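Local structure of glycosyl hydrolase, BNR repeat (Ralstonia eutropha, 3B7F) at residues P137-F141 and P152-N157; G217-F222 and N251-Y256; V238-A243 and V285-P290. The protein is of unconfirmed function but, as a seven-bladed beta-propeller resembling non-viral sialidases, is thought to act as a glycosyl hydrolase. One frame throughout, in Å; residues are numbered along the deposited sequence.

Contact 1: residues P137-F141 and P152-N157; sequences PQGLF and PVAGFN
ND2 of Asn157 points at one face of the Phe141 ring, 3.7 Å from CZ, the amide standing nearly upright on it (planes 80° apart). Phe141 CD2 also meets Pro152 CA at 3.5 Å. On the second ring, that of Phe156, the carbonyl O of Gln138 sits at the edge, near the plane, as does Asn157 OD1. With CG beside its own backbone N (chi1 -74°), Asn157 turns its amide back to the strand, where Leu140 N donates to OD1 at 3.0 Å, nearly straight and on a lone pair in the carbonyl plane. Leu140 O in turn accepts from Val153 N at 2.9 Å, the donor tilted from the carbonyl plane. Phe141 and Pro152 form an antiparallel non-hydrogen-bonded pair here, between the third strand of a four-stranded propeller blade and its short outermost strand 151-152. Val153 then takes the N-cap position of helix 154-157, and its carbonyl O accepts from both Phe156 N and Asn157 N. Leu140 CD2 packs on Val153 CB at 3.8 Å, and beyond them Met179 and Ile194 of the next blade touch Leu140 and Phe156. Asn157 ND2 is buried without a hydrogen-bond partner in the model.

Contact 2: residues G217-F222 and N251-Y256; sequences GCAANF and NHCGIY. With EDO (1,2-ethanediol), chain R.
Asn251 faces the loop 217-222 with its amide: ND2 lies 3.2 Å from Cys218 SG and is itself hydrogen-bonded to Gln249, while OD1 and Ala219 O are joined by a water that donates to both. The same OD1 accepts from Cys253 N at 2.9 Å, on a lone pair in the carbonyl plane, which closes an Asx turn. This lies inside the type I beta turn Asn251-Gly254, the hairpin connection between strands 246-251 and 254-259 of one propeller blade. His252 turns to a hydrogen bond from its ND1 to His235 NE2. Cys253 fills the middle of the contact. Its CB packs against Ala219 CB at 3.8 Å, and its SG, set beside the backbone N (chi1 -55°), meets the edge of the Phe222 ring and takes a weak hydrogen bond from Asn221 N at 3.6 Å. Trp304 stacks on that same phenylalanine. After Gly254, whose positive phi suits glycine, the chain reaches Tyr256. One face of its ring carries Cys218 SG, 3.8 Å above the plane and offset toward the rim, and Gly217 O approaches CE2 obliquely. At the far end of the side chain, OH accepts from Ala219 N at 3.0 Å with an N-H...O angle of 166°. The loop, part of the connection from strand 212-213 of the preceding blade to strand 234-239, is thus fastened to the hairpin by one well-aligned direct bond, a weak one to sulfur and a water bridge, with two sulfur-aromatic contacts, over a face and at an edge, probably adding mainly dispersion.

Contact 3: residues V238-A243 and V285-P290; sequences VQHPAA and VHQRDP. With EDO (1,2-ethanediol), chain H.
His240 reaches into the loop 285-290 and is held there on several sides. Its NE2 donates to His286 O, modelled at 2.5 Å, shorter than such a bond normally is, so the exact length is doubtful; the donor arrives nearly along the C=O axis. Pro290 CA sits over the centre of one ring face, 3.4 Å from the centroid, in a CH-pi contact; CD of Pro241, the next residue in the chain, lies over the rim of the opposite face. Val285 CG2 meets CD2 of the ring at 3.5 Å. With CG anti to the backbone N (chi1 -160°), the ring is extended toward 285-290, and its ND1 accepts a weak bond from Ala243 N. Around this centre, Pro241 CG packs on Gln287 O at 3.5 Å, and Ala243 CB on Pro290 CB at 3.9 Å. Farther out, Arg288 N donates to His286 ND1 at 3.2 Å, tying that ring to the backbone two residues on. Asp289 OD2 is hydrogen-bonded to Thr292 OG1 and to O1 of a 1,2-ethanediol, probably from crystallisation. The contact joins two neighbouring propeller blades where strands 234-239 and 282-285, the first strand of each, run out into loops, with Tyr248 OH of strand 246-251 hydrogen-bonded to Pro290 O.

In the fold
Contact 1 is buried, contact 2 partly buried and contact 3 lies at the surface. Contact 1 sits within one blade, tying its third strand to the outer strand and the short helix that follows. Contacts 2 and 3 both draw on the blade of strands 234-239, 246-251 and 254-259, from its hairpin turn and from the end of its first strand; their segments alternate along the chain, yet their nearest atoms stay about 7 Å apart. Contact 1, its centre about 24 Å from that of contact 2, shares no sheet with either. One backbone bond, an asparagine amide and apolar packing make the first, sulfur, tyrosine hydroxyl and water the second, and a proline-flanked histidine the third, which bridges adjacent blades.

Contact 1: residues P137-F141 and P152-N157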
loop_
_atom_site.group_PDB
_atom_site.type_symbol
_atom_site.label_atom_id
_atom_site.label_comp_id
_atom_site.label_asym_id
_atom_site.label_seq_id
_atom_site.Cartn_x
_atom_site.Cartn_y
_atom_site.Cartn_z
ATOM N N PRO A 137 2.653 16.444 1.019
ATOM C CA PRO A 137 3.529 16.002 2.115
ATOM C C PRO A 137 2.711 15.315 3.218
ATOM O O PRO A 137 1.485 15.305 3.150
ATOM C CB PRO A 137 4.204 17.290 2.571
ATOM C CG PRO A 137 3.231 18.361 2.254
ATOM C CD PRO A 137 2.571 17.916 0.969
ATOM N N GLN A 138 3.384 14.759 4.221
ATOM C CA GLN A 138 2.720 13.901 5.213
ATOM C C GLN A 138 1.558 14.598 5.894
ATOM O O GLN A 138 1.703 15.678 6.431
ATOM C CB GLN A 138 3.705 13.332 6.272
ATOM C CG GLN A 138 4.926 12.469 5.785
ATOM C CD GLN A 138 6.163 13.282 5.470
ATOM O OE1 GLN A 138 6.061 14.366 4.879
ATOM N NE2 GLN A 138 7.352 12.757 5.842
ATOM N N GLY A 139 0.384 13.984 5.832
ATOM C CA GLY A 139 -0.820 14.530 6.451
ATOM C C GLY A 139 -1.835 13.422 6.477
ATOM O O GLY A 139 -1.832 12.586 5.565
ATOM N N LEU A 140 -2.636 13.384 7.550
ATOM C CA LEU A 140 -3.691 12.396 7.773
ATOM C C LEU A 140 -5.022 13.145 7.804
ATOM O O LEU A 140 -5.163 14.137 8.525
ATOM C CB LEU A 140 -3.476 11.653 9.096
ATOM C CG LEU A 140 -4.403 10.481 9.426
ATOM C CD1 LEU A 140 -4.182 9.291 8.478
ATOM C CD2 LEU A 140 -4.234 10.066 10.876
ATOM N N PHE A 141 -5.978 12.646 7.026
ATOM C CA PHE A 141 -7.312 13.210 6.891
ATOM C C PHE A 141 -8.363 12.114 7.071
ATOM O O PHE A 141 -8.074 10.915 6.933
ATOM C CB PHE A 141 -7.478 13.888 5.520
ATOM C CG PHE A 141 -6.526 15.035 5.306
ATOM C CD1 PHE A 141 -5.227 14.814 4.834
ATOM C CD2 PHE A 141 -6.907 16.326 5.593
ATOM C CE1 PHE A 141 -4.330 15.885 4.652
ATOM C CE2 PHE A 141 -6.029 17.384 5.428
ATOM C CZ PHE A 141 -4.738 17.172 4.954
ATOM N N PRO A 152 -8.871 17.420 8.350
ATOM C CA PRO A 152 -7.631 16.925 8.945
ATOM C C PRO A 152 -7.833 16.122 10.239
ATOM O O PRO A 152 -8.770 16.402 10.976
ATOM C CB PRO A 152 -6.859 18.202 9.289
ATOM C CG PRO A 152 -7.598 19.329 8.758
ATOM C CD PRO A 152 -8.916 18.890 8.271
ATOM N N VAL A 153 -7.015 15.092 10.473
ATOM C CA VAL A 153 -7.010 14.418 11.774
ATOM C C VAL A 153 -6.004 15.281 12.527
ATOM O O VAL A 153 -4.792 15.061 12.431
ATOM C CB VAL A 153 -6.614 12.931 11.735
ATOM C CG1 VAL A 153 -6.470 12.359 13.167
ATOM C CG2 VAL A 153 -7.634 12.143 10.928
ATOM N N ALA A 154 -6.536 16.299 13.215
ATOM C CA ALA A 154 -5.777 17.303 13.976
ATOM C C ALA A 154 -4.754 16.727 14.952
ATOM O O ALA A 154 -3.666 17.281 15.113
ATOM C CB ALA A 154 -6.755 18.222 14.710
ATOM N N GLY A 155 -5.078 15.600 15.577
ATOM C CA GLY A 155 -4.139 14.947 16.498
ATOM C C GLY A 155 -2.822 14.503 15.874
ATOM O O GLY A 155 -1.847 14.315 16.597
ATOM N N PHE A 156 -2.794 14.309 14.550
ATOM C CA PHE A 156 -1.540 14.072 13.847
ATOM C C PHE A 156 -1.021 15.382 13.230
ATOM O O PHE A 156 0.112 15.768 13.485
ATOM C CB PHE A 156 -1.595 13.012 12.727
ATOM C CG PHE A 156 -0.285 12.942 11.985
ATOM C CD1 PHE A 156 0.793 12.232 12.518
ATOM C CD2 PHE A 156 -0.079 13.718 10.842
ATOM C CE1 PHE A 156 2.025 12.256 11.898
ATOM C CE2 PHE A 156 1.144 13.770 10.224
ATOM C CZ PHE A 156 2.204 13.041 10.748
ATOM N N ASN A 157 -1.836 16.013 12.381
ATOM C CA ASN A 157 -1.424 17.211 11.615
ATOM C C ASN A 157 -0.906 18.393 12.421
ATOM O O ASN A 157 -0.080 19.150 11.909
ATOM C CB ASN A 157 -2.561 17.712 10.697
ATOM C CG ASN A 157 -2.781 16.826 9.466
ATOM O OD1 ASN A 157 -2.303 15.695 9.402
ATOM N ND2 ASN A 157 -3.525 17.345 8.485
#

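Contact 2: residues G217-F222 and N251-Y256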
loop_
_atom_site.group_PDB
_atom_site.type_symbol
_atom_site.label_atom_id
_atom_site.label_comp_id
_atom_site.label_asym_id
_atom_site.label_seq_id
_atom_site.Cartn_x
_atom_site.Cartn_y
_atom_site.Cartn_z
ATOM N N GLY A 217 13.717 -1.827 16.577
ATOM C CA GLY A 217 14.271 -2.997 15.895
ATOM C C GLY A 217 14.501 -2.803 14.405
ATOM O O GLY A 217 15.162 -3.617 13.762
ATOM N N CYS A 218 14.006 -1.696 13.863
ATOM C CA CYS A 218 14.099 -1.381 12.441
ATOM C C CYS A 218 15.332 -0.530 12.136
ATOM O O CYS A 218 15.554 0.460 12.788
ATOM C CB CYS A 218 12.813 -0.636 12.066
ATOM S SG CYS A 218 12.550 -0.334 10.364
ATOM N N ALA A 219 16.147 -0.906 11.160
ATOM C CA ALA A 219 17.310 -0.079 10.775
ATOM C C ALA A 219 16.872 1.186 10.016
ATOM O O ALA A 219 15.776 1.248 9.459
ATOM C CB ALA A 219 18.254 -0.861 9.932
ATOM N N ALA A 220 17.747 2.193 10.044
ATOM C CA ALA A 220 17.612 3.467 9.336
ATOM C C ALA A 220 19.042 3.856 8.989
ATOM O O ALA A 220 19.605 4.882 9.430
ATOM C CB ALA A 220 16.938 4.518 10.196
ATOM N N ASN A 221 19.624 3.007 8.160
ATOM C CA ASN A 221 21.044 3.114 7.756
ATOM C C ASN A 221 21.438 4.339 6.873
ATOM O O ASN A 221 22.618 4.632 6.663
ATOM C CB ASN A 221 21.466 1.733 7.188
ATOM C CG ASN A 221 21.395 0.604 8.293
ATOM O OD1 ASN A 221 21.599 0.881 9.504
ATOM N ND2 ASN A 221 21.105 -0.642 7.875
ATOM N N PHE A 222 20.431 5.061 6.409
ATOM C CA PHE A 222 20.587 6.340 5.699
ATOM C C PHE A 222 20.696 7.548 6.666
ATOM O O PHE A 222 20.935 8.669 6.212
ATOM C CB PHE A 222 19.418 6.561 4.719
ATOM C CG PHE A 222 18.035 6.476 5.358
ATOM C CD1 PHE A 222 17.369 5.245 5.453
ATOM C CD2 PHE A 222 17.413 7.600 5.856
ATOM C CE1 PHE A 222 16.154 5.148 6.054
ATOM C CE2 PHE A 222 16.182 7.501 6.456
ATOM C CZ PHE A 222 15.557 6.271 6.547
ATOM N N ASN A 251 10.614 -2.174 4.247
ATOM C CA ASN A 251 11.257 -0.924 4.597
ATOM C C ASN A 251 12.394 -0.704 3.605
ATOM O O ASN A 251 12.864 -1.646 2.931
ATOM C CB ASN A 251 11.773 -1.053 6.049
ATOM C CG ASN A 251 12.209 0.270 6.701
ATOM O OD1 ASN A 251 13.335 0.712 6.504
ATOM N ND2 ASN A 251 11.361 0.823 7.586
ATOM N N HIS A 252 12.846 0.542 3.529
ATOM C CA HIS A 252 14.068 0.866 2.761
ATOM C C HIS A 252 15.284 0.059 3.287
ATOM O O HIS A 252 16.236 -0.180 2.547
ATOM C CB HIS A 252 14.370 2.365 2.849
ATOM C CG HIS A 252 15.195 2.875 1.722
ATOM N ND1 HIS A 252 14.639 3.534 0.649
ATOM C CD2 HIS A 252 16.523 2.797 1.477
ATOM C CE1 HIS A 252 15.594 3.857 -0.200
ATOM N NE2 HIS A 252 16.744 3.415 0.272
ATOM N N CYS A 253 15.219 -0.333 4.572
ATOM C CA CYS A 253 16.248 -1.101 5.270
ATOM C C CYS A 253 15.777 -2.480 5.721
ATOM O O CYS A 253 16.123 -2.930 6.800
ATOM C CB CYS A 253 16.796 -0.289 6.456
ATOM S SG CYS A 253 17.400 1.342 5.917
ATOM N N GLY A 254 14.973 -3.135 4.891
ATOM C CA GLY A 254 14.642 -4.521 5.092
ATOM C C GLY A 254 13.196 -4.906 5.224
ATOM O O GLY A 254 12.313 -4.044 5.222
ATOM N N ILE A 255 12.993 -6.223 5.286
ATOM C CA ILE A 255 11.684 -6.828 5.501
ATOM C C ILE A 255 11.656 -7.140 6.989
ATOM O O ILE A 255 12.600 -7.751 7.500
ATOM C CB ILE A 255 11.440 -8.121 4.704
ATOM C CG1 ILE A 255 11.687 -7.905 3.197
ATOM C CG2 ILE A 255 10.006 -8.635 4.986
ATOM C CD1 ILE A 255 11.879 -9.231 2.397
ATOM N N TYR A 256 10.598 -6.705 7.666
ATOM C CA TYR A 256 10.444 -6.914 9.082
ATOM C C TYR A 256 9.088 -7.480 9.449
ATOM O O TYR A 256 8.105 -7.249 8.769
ATOM C CB TYR A 256 10.594 -5.585 9.854
ATOM C CG TYR A 256 11.945 -4.939 9.738
ATOM C CD1 TYR A 256 12.248 -4.121 8.648
ATOM C CD2 TYR A 256 12.926 -5.154 10.692
ATOM C CE1 TYR A 256 13.506 -3.531 8.516
ATOM C CE2 TYR A 256 14.183 -4.572 10.568
ATOM C CZ TYR A 256 14.467 -3.759 9.466
ATOM O OH TYR A 256 15.702 -3.180 9.319
HETATM C C1 EDO R . 15.736 1.169 15.587
HETATM O O1 EDO R . 16.111 2.379 14.889
HETATM C C2 EDO R . 15.644 1.353 17.091
HETATM O O2 EDO R . 15.822 0.081 17.727
HETATM O O HOH W 1 14.119 2.851 7.884
#

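Contact 3: residues V238-A243 and V285-P290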
loop_
_atom_site.group_PDB
_atom_site.type_symbol
_atom_site.label_atom_id
_atom_site.label_comp_id
_atom_site.label_asym_id
_atom_site.label_seq_id
_atom_site.Cartn_x
_atom_site.Cartn_y
_atom_site.Cartn_z
ATOM N N VAL A 238 1.587 -3.653 6.681
ATOM C CA VAL A 238 0.310 -4.388 6.698
ATOM C C VAL A 238 0.064 -4.985 8.109
ATOM O O VAL A 238 0.998 -5.308 8.829
ATOM C CB VAL A 238 0.241 -5.508 5.590
ATOM C CG1 VAL A 238 0.292 -4.905 4.161
ATOM C CG2 VAL A 238 1.363 -6.501 5.729
ATOM N N GLN A 239 -1.195 -5.045 8.517
ATOM C CA GLN A 239 -1.616 -5.656 9.764
ATOM C C GLN A 239 -2.424 -6.846 9.317
ATOM O O GLN A 239 -3.335 -6.683 8.500
ATOM C CB GLN A 239 -2.480 -4.688 10.569
ATOM C CG GLN A 239 -3.040 -5.270 11.887
ATOM C CD GLN A 239 -3.805 -4.253 12.699
ATOM O OE1 GLN A 239 -4.397 -3.325 12.143
ATOM N NE2 GLN A 239 -3.822 -4.439 14.022
ATOM N N HIS A 240 -2.131 -8.033 9.846
ATOM C CA HIS A 240 -2.811 -9.234 9.376
ATOM C C HIS A 240 -4.266 -9.275 9.864
ATOM O O HIS A 240 -4.501 -9.047 11.021
ATOM C CB HIS A 240 -2.083 -10.504 9.790
ATOM C CG HIS A 240 -2.469 -11.667 8.948
ATOM N ND1 HIS A 240 -3.510 -12.515 9.262
ATOM C CD2 HIS A 240 -2.032 -12.045 7.729
ATOM C CE1 HIS A 240 -3.659 -13.398 8.292
ATOM N NE2 HIS A 240 -2.772 -13.134 7.352
ATOM N N PRO A 241 -5.242 -9.535 8.971
ATOM C CA PRO A 241 -6.635 -9.496 9.422
ATOM C C PRO A 241 -7.049 -10.666 10.321
ATOM O O PRO A 241 -7.940 -10.506 11.159
ATOM C CB PRO A 241 -7.420 -9.482 8.105
ATOM C CG PRO A 241 -6.547 -10.110 7.149
ATOM C CD PRO A 241 -5.150 -9.869 7.542
ATOM N N ALA A 242 -6.418 -11.822 10.119
ATOM C CA ALA A 242 -6.640 -13.019 10.932
ATOM C C ALA A 242 -5.900 -12.998 12.298
ATOM O O ALA A 242 -6.405 -13.549 13.256
ATOM C CB ALA A 242 -6.237 -14.267 10.127
ATOM N N ALA A 243 -4.720 -12.381 12.358
ATOM C CA ALA A 243 -3.895 -12.254 13.561
ATOM C C ALA A 243 -3.427 -10.797 13.642
ATOM O O ALA A 243 -2.260 -10.510 13.395
ATOM C CB ALA A 243 -2.732 -13.194 13.488
ATOM N N VAL A 285 0.077 -9.763 2.505
ATOM C CA VAL A 285 -0.132 -10.927 3.389
ATOM C C VAL A 285 -1.283 -11.788 2.891
ATOM O O VAL A 285 -2.206 -11.286 2.296
ATOM C CB VAL A 285 -0.420 -10.499 4.841
ATOM C CG1 VAL A 285 0.567 -9.512 5.275
ATOM C CG2 VAL A 285 -1.862 -9.912 5.009
ATOM N N HIS A 286 -1.186 -13.096 3.090
ATOM C CA HIS A 286 -2.251 -14.039 2.753
ATOM C C HIS A 286 -3.411 -13.730 3.726
ATOM O O HIS A 286 -3.201 -13.642 4.911
ATOM C CB HIS A 286 -1.714 -15.456 2.924
ATOM C CG HIS A 286 -2.644 -16.550 2.500
ATOM N ND1 HIS A 286 -3.829 -16.824 3.145
ATOM C CD2 HIS A 286 -2.514 -17.499 1.546
ATOM C CE1 HIS A 286 -4.406 -17.872 2.587
ATOM N NE2 HIS A 286 -3.617 -18.315 1.627
ATOM N N GLN A 287 -4.615 -13.517 3.204
ATOM C CA GLN A 287 -5.807 -13.192 4.018
ATOM C C GLN A 287 -6.069 -14.053 5.262
ATOM O O GLN A 287 -6.438 -13.531 6.303
ATOM C CB GLN A 287 -7.066 -13.271 3.158
ATOM C CG GLN A 287 -7.444 -11.970 2.516
ATOM C CD GLN A 287 -8.040 -11.005 3.502
ATOM O OE1 GLN A 287 -8.874 -11.383 4.325
ATOM N NE2 GLN A 287 -7.619 -9.752 3.424
ATOM N N ARG A 288 -5.897 -15.361 5.097
ATOM C CA ARG A 288 -6.132 -16.350 6.133
ATOM C C ARG A 288 -4.912 -16.851 6.922
ATOM O O ARG A 288 -5.081 -17.231 8.069
ATOM C CB ARG A 288 -6.854 -17.541 5.518
ATOM C CG ARG A 288 -8.244 -17.150 5.056
ATOM C CD ARG A 288 -8.978 -18.277 4.458
ATOM N NE ARG A 288 -8.357 -18.818 3.249
ATOM C CZ ARG A 288 -8.414 -18.262 2.038
ATOM N NH1 ARG A 288 -9.067 -17.132 1.818
ATOM N NH2 ARG A 288 -7.826 -18.876 1.015
ATOM N N ASP A 289 -3.713 -16.787 6.345
ATOM C CA ASP A 289 -2.488 -17.321 6.925
ATOM C C ASP A 289 -1.540 -16.180 7.321
ATOM O O ASP A 289 -0.929 -15.562 6.442
ATOM C CB ASP A 289 -1.814 -18.231 5.885
ATOM C CG ASP A 289 -0.584 -18.939 6.415
ATOM O OD1 ASP A 289 -0.304 -18.854 7.622
ATOM O OD2 ASP A 289 0.101 -19.606 5.612
ATOM N N PRO A 290 -1.394 -15.892 8.643
ATOM C CA PRO A 290 -0.438 -14.841 9.021
ATOM C C PRO A 290 1.037 -15.161 8.787
ATOM O O PRO A 290 1.857 -14.273 8.968
ATOM C CB PRO A 290 -0.728 -14.612 10.515
ATOM C CG PRO A 290 -1.362 -15.817 10.984
ATOM C CD PRO A 290 -2.093 -16.422 9.817
HETATM C C1 EDO H . -1.234 -21.780 2.734
HETATM O O1 EDO H . -1.647 -20.873 3.770
HETATM C C2 EDO H . -0.275 -21.135 1.720
HETATM O O2 EDO H . 0.933 -20.565 2.284
#